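Local coordinates for putative OmpA family lipoprotein (Burkholderia cenocepacia, PDB 5LKW) that binds the peptidoglycan component diaminopimelic acid through its OmpA-like domain and, as Pal of the Tol-Pal system, probably contributes to outer membrane integrity, at residues 6-19 with 30-42. Numbering follows the deposited sequence.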
# COMPACT_ATOMS: atom_id res chain seq x y z
N LEU A 6 -2.26 2.99 16.60
CA LEU A 6 -3.07 2.63 15.43
C LEU A 6 -4.50 3.18 15.46
O LEU A 6 -5.20 3.19 14.44
CB LEU A 6 -3.10 1.12 15.28
CG LEU A 6 -3.04 0.57 13.87
CD1 LEU A 6 -1.88 1.21 13.13
CD2 LEU A 6 -2.87 -0.94 13.95
N ASN A 7 -4.92 3.65 16.64
CA ASN A 7 -6.23 4.28 16.80
C ASN A 7 -6.16 5.79 17.01
O ASN A 7 -7.19 6.46 17.15
CB ASN A 7 -6.99 3.60 17.94
CG ASN A 7 -7.34 2.16 17.61
OD1 ASN A 7 -7.17 1.27 18.44
ND2 ASN A 7 -7.83 1.93 16.38
N ASP A 8 -4.94 6.32 17.02
CA ASP A 8 -4.69 7.74 17.17
C ASP A 8 -4.56 8.39 15.77
O ASP A 8 -3.64 8.01 15.02
CB ASP A 8 -3.42 7.97 18.05
CG ASP A 8 -3.00 9.44 18.14
OD1 ASP A 8 -3.83 10.33 17.83
OD2 ASP A 8 -1.83 9.71 18.53
N PRO A 9 -5.47 9.35 15.42
CA PRO A 9 -5.49 10.03 14.10
C PRO A 9 -4.41 11.11 13.90
O PRO A 9 -4.29 11.67 12.80
CB PRO A 9 -6.90 10.67 14.06
CG PRO A 9 -7.26 10.91 15.51
CD PRO A 9 -6.63 9.74 16.26
N ASN A 10 -3.67 11.39 14.96
CA ASN A 10 -2.55 12.33 14.93
C ASN A 10 -1.21 11.62 14.92
O ASN A 10 -0.17 12.24 14.82
CB ASN A 10 -2.60 13.23 16.16
CG ASN A 10 -3.77 14.19 16.12
OD1 ASN A 10 -3.79 15.15 15.33
ND2 ASN A 10 -4.77 13.94 16.99
N SER A 11 -1.25 10.31 15.08
CA SER A 11 -0.07 9.47 15.01
C SER A 11 0.37 9.36 13.53
O SER A 11 -0.51 9.34 12.64
CB SER A 11 -0.40 8.09 15.59
OG SER A 11 0.46 7.09 15.09
N PRO A 12 1.70 9.36 13.25
CA PRO A 12 2.25 9.23 11.88
C PRO A 12 1.81 7.93 11.21
O PRO A 12 1.95 7.77 10.00
CB PRO A 12 3.78 9.22 12.09
CG PRO A 12 4.00 8.98 13.53
CD PRO A 12 2.76 9.44 14.27
N LEU A 13 1.27 7.03 12.02
CA LEU A 13 0.72 5.80 11.58
C LEU A 13 -0.65 5.96 10.93
O LEU A 13 -1.09 5.03 10.29
CB LEU A 13 0.63 4.81 12.75
CG LEU A 13 1.71 3.75 13.03
CD1 LEU A 13 3.11 4.09 12.52
CD2 LEU A 13 1.75 3.51 14.52
N ALA A 14 -1.30 7.12 11.07
CA ALA A 14 -2.61 7.33 10.44
C ALA A 14 -2.47 7.41 8.94
O ALA A 14 -3.45 7.35 8.23
CB ALA A 14 -3.31 8.62 10.95
N LYS A 15 -1.26 7.61 8.45
CA LYS A 15 -1.08 7.72 7.01
C LYS A 15 -0.80 6.31 6.50
O LYS A 15 0.23 5.71 6.85
CB LYS A 15 0.01 8.73 6.61
CG LYS A 15 -0.15 9.23 5.12
CD LYS A 15 1.19 9.32 4.39
CE LYS A 15 1.06 9.82 2.95
NZ LYS A 15 0.66 8.88 1.85
N ARG A 16 -1.72 5.80 5.69
CA ARG A 16 -1.73 4.40 5.28
C ARG A 16 -1.75 4.13 3.78
O ARG A 16 -1.97 2.99 3.36
CB ARG A 16 -2.89 3.66 6.00
CG ARG A 16 -2.48 3.41 7.41
CD ARG A 16 -3.51 2.78 8.32
NE ARG A 16 -3.34 3.32 9.70
CZ ARG A 16 -4.11 2.98 10.74
NH1 ARG A 16 -5.06 2.07 10.58
NH2 ARG A 16 -3.93 3.54 11.93
N SER A 17 -1.49 5.14 2.96
CA SER A 17 -1.50 4.92 1.53
C SER A 17 -0.12 5.33 0.95
O SER A 17 0.45 6.34 1.37
CB SER A 17 -2.60 5.78 0.91
OG SER A 17 -3.91 5.31 1.23
N ILE A 18 0.37 4.55 -0.02
CA ILE A 18 1.58 4.84 -0.81
C ILE A 18 1.07 5.04 -2.24
O ILE A 18 0.37 4.22 -2.75
CB ILE A 18 2.62 3.66 -0.78
CG1 ILE A 18 3.21 3.46 0.61
CG2 ILE A 18 3.77 3.92 -1.73
CD1 ILE A 18 2.22 2.99 1.63
N TYR A 19 1.44 6.15 -2.87
CA TYR A 19 1.08 6.43 -4.26
C TYR A 19 2.22 6.24 -5.26
O TYR A 19 3.42 6.36 -4.92
CB TYR A 19 0.63 7.87 -4.34
CG TYR A 19 -0.64 8.09 -3.54
CD1 TYR A 19 -1.93 8.02 -4.16
CD2 TYR A 19 -0.55 8.35 -2.17
CE1 TYR A 19 -3.10 8.29 -3.44
CE2 TYR A 19 -1.73 8.64 -1.41
CZ TYR A 19 -2.99 8.62 -2.06
OH TYR A 19 -4.12 8.87 -1.27
N GLU A 30 10.78 9.11 -0.71
CA GLU A 30 10.00 9.92 0.25
C GLU A 30 9.22 9.01 1.20
O GLU A 30 8.88 9.42 2.27
CB GLU A 30 9.00 10.87 -0.44
CG GLU A 30 7.96 10.11 -1.27
CD GLU A 30 7.16 11.03 -2.18
OE1 GLU A 30 7.72 11.54 -3.17
OE2 GLU A 30 5.97 11.23 -1.90
N TYR A 31 8.94 7.79 0.81
CA TYR A 31 8.20 6.91 1.70
C TYR A 31 9.06 6.12 2.72
O TYR A 31 8.52 5.31 3.44
CB TYR A 31 7.33 5.92 0.92
CG TYR A 31 6.26 6.57 0.13
CD1 TYR A 31 5.10 7.03 0.75
CD2 TYR A 31 6.39 6.73 -1.25
CE1 TYR A 31 4.06 7.62 0.01
CE2 TYR A 31 5.32 7.33 -2.02
CZ TYR A 31 4.17 7.78 -1.36
OH TYR A 31 3.09 8.37 -2.02
N GLN A 32 10.37 6.31 2.74
CA GLN A 32 11.19 5.55 3.72
C GLN A 32 10.73 5.76 5.18
O GLN A 32 10.55 4.78 5.93
CB GLN A 32 12.67 5.91 3.61
CG GLN A 32 13.40 5.58 2.30
CD GLN A 32 14.70 6.48 2.13
OE1 GLN A 32 14.77 7.59 2.67
NE2 GLN A 32 15.71 5.96 1.39
N PRO A 33 10.55 7.02 5.62
CA PRO A 33 10.15 7.17 7.04
C PRO A 33 8.77 6.57 7.39
O PRO A 33 8.60 6.00 8.49
CB PRO A 33 10.18 8.69 7.27
CG PRO A 33 11.05 9.23 6.18
CD PRO A 33 10.84 8.32 4.99
N LEU A 34 7.82 6.67 6.46
CA LEU A 34 6.53 6.00 6.65
C LEU A 34 6.65 4.46 6.75
O LEU A 34 6.03 3.83 7.63
CB LEU A 34 5.54 6.43 5.55
CG LEU A 34 4.11 5.90 5.58
CD1 LEU A 34 3.41 6.34 6.89
CD2 LEU A 34 3.36 6.40 4.32
N MET A 35 7.47 3.86 5.89
CA MET A 35 7.74 2.41 5.94
C MET A 35 8.37 2.03 7.31
O MET A 35 8.07 0.98 7.90
CB MET A 35 8.70 1.97 4.80
CG MET A 35 8.18 2.01 3.30
SD MET A 35 6.70 1.03 3.03
CE MET A 35 5.43 2.16 3.65
N GLN A 36 9.26 2.90 7.79
CA GLN A 36 9.97 2.72 9.05
C GLN A 36 9.02 2.80 10.23
O GLN A 36 9.08 1.97 11.15
CB GLN A 36 11.10 3.76 9.15
CG GLN A 36 12.03 3.58 7.95
CD GLN A 36 13.36 4.27 8.04
OE1 GLN A 36 13.49 5.45 7.65
NE2 GLN A 36 14.40 3.53 8.49
N GLN A 37 8.13 3.78 10.18
CA GLN A 37 7.12 3.88 11.21
C GLN A 37 6.27 2.63 11.26
O GLN A 37 6.15 1.99 12.33
CB GLN A 37 6.28 5.14 11.05
CG GLN A 37 6.79 6.29 11.91
CD GLN A 37 6.96 7.59 11.14
OE1 GLN A 37 6.77 7.65 9.92
NE2 GLN A 37 7.34 8.65 11.86
N HIS A 38 5.68 2.26 10.13
CA HIS A 38 4.87 1.04 10.12
C HIS A 38 5.63 -0.22 10.52
O HIS A 38 5.10 -1.00 11.30
CB HIS A 38 4.07 0.89 8.83
CG HIS A 38 2.87 1.78 8.79
ND1 HIS A 38 2.91 3.06 8.27
CD2 HIS A 38 1.61 1.61 9.27
CE1 HIS A 38 1.72 3.62 8.40
NE2 HIS A 38 0.92 2.77 9.01
N ALA A 39 6.85 -0.38 9.99
CA ALA A 39 7.73 -1.50 10.32
C ALA A 39 7.97 -1.61 11.84
O ALA A 39 7.90 -2.71 12.40
CB ALA A 39 9.06 -1.40 9.59
N GLN A 40 8.26 -0.48 12.48
CA GLN A 40 8.51 -0.44 13.91
C GLN A 40 7.26 -0.89 14.67
O GLN A 40 7.35 -1.76 15.55
CB GLN A 40 8.95 0.98 14.35
CG GLN A 40 9.57 1.11 15.74
CD GLN A 40 10.58 0.02 16.07
OE1 GLN A 40 11.51 -0.26 15.30
NE2 GLN A 40 10.41 -0.60 17.24
N TYR A 41 6.10 -0.36 14.30
CA TYR A 41 4.86 -0.82 14.87
C TYR A 41 4.67 -2.34 14.71
O TYR A 41 4.47 -3.05 15.70
CB TYR A 41 3.65 -0.03 14.35
CG TYR A 41 2.36 -0.51 14.95
CD1 TYR A 41 1.74 0.19 15.98
CD2 TYR A 41 1.78 -1.68 14.51
CE1 TYR A 41 0.55 -0.25 16.54
CE2 TYR A 41 0.59 -2.15 15.07
CZ TYR A 41 -0.03 -1.43 16.07
OH TYR A 41 -1.21 -1.93 16.61
N LEU A 42 4.77 -2.84 13.49
CA LEU A 42 4.66 -4.28 13.21
C LEU A 42 5.62 -5.23 14.03
O LEU A 42 5.16 -6.20 14.65
CB LEU A 42 4.75 -4.54 11.70
CG LEU A 42 3.48 -4.12 10.91
CD1 LEU A 42 3.70 -4.22 9.40
CD2 LEU A 42 2.24 -4.91 11.32
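Tyr31 and Ile18 make a tightly packed part of this contact, where the edge strand 17-19 runs nearly antiparallel to helix 32-42, at 154°. CG2 of Ile18 sits over the centre of the Tyr31 ring, 3.7 Å from its centroid, a CH-pi contact; the CG of Glu30 covers the other face near the rim. With the ring held between them, Tyr31 OH accepts a hydrogen bond from the backbone N of Tyr19 (2.9 Å, 160° at the hydrogen). Ile18 has CG2 anti to its own nitrogen, which sets that methyl on the ring while CD1 reaches Met35 CE at 3.9 Å.

Further along the helix, ND1 of His38 holds the imidazole by a hydrogen bond back to Leu34 O, one turn earlier, while NE2 makes only a weak, bent bond to Leu13 O (3.3 Å). That carbonyl also takes a much straighter bond from Arg16 NE, 171° at the hydrogen, while NH2 of the same guanidinium reaches Leu6 O and so ties the loop to itself. Leu13 CD1 lies over the face of His38, and its CD2 turns to CD1 of Tyr41 at 3.6 Å. Leu6 CD2 packs against the phenol end of Tyr41, whose OH is hydrogen-bonded to Arg48 and Asp4.

The solvent side is looser: Pro12 merely lays CB and CG across the outer end of the Gln37 side chain, and Lys15 lays CD against Leu34 CD2 (3.6 Å) before its NZ bonds Ser17 O.

In this OmpA-like domain the contact joins the N-terminal arm and first strand to the first helix. Ile18 and Arg16 pair by backbone with strand 115-120, whose Leu118 touches Ile18 and His38, while Met35 and His38 also rest on helix 62-82.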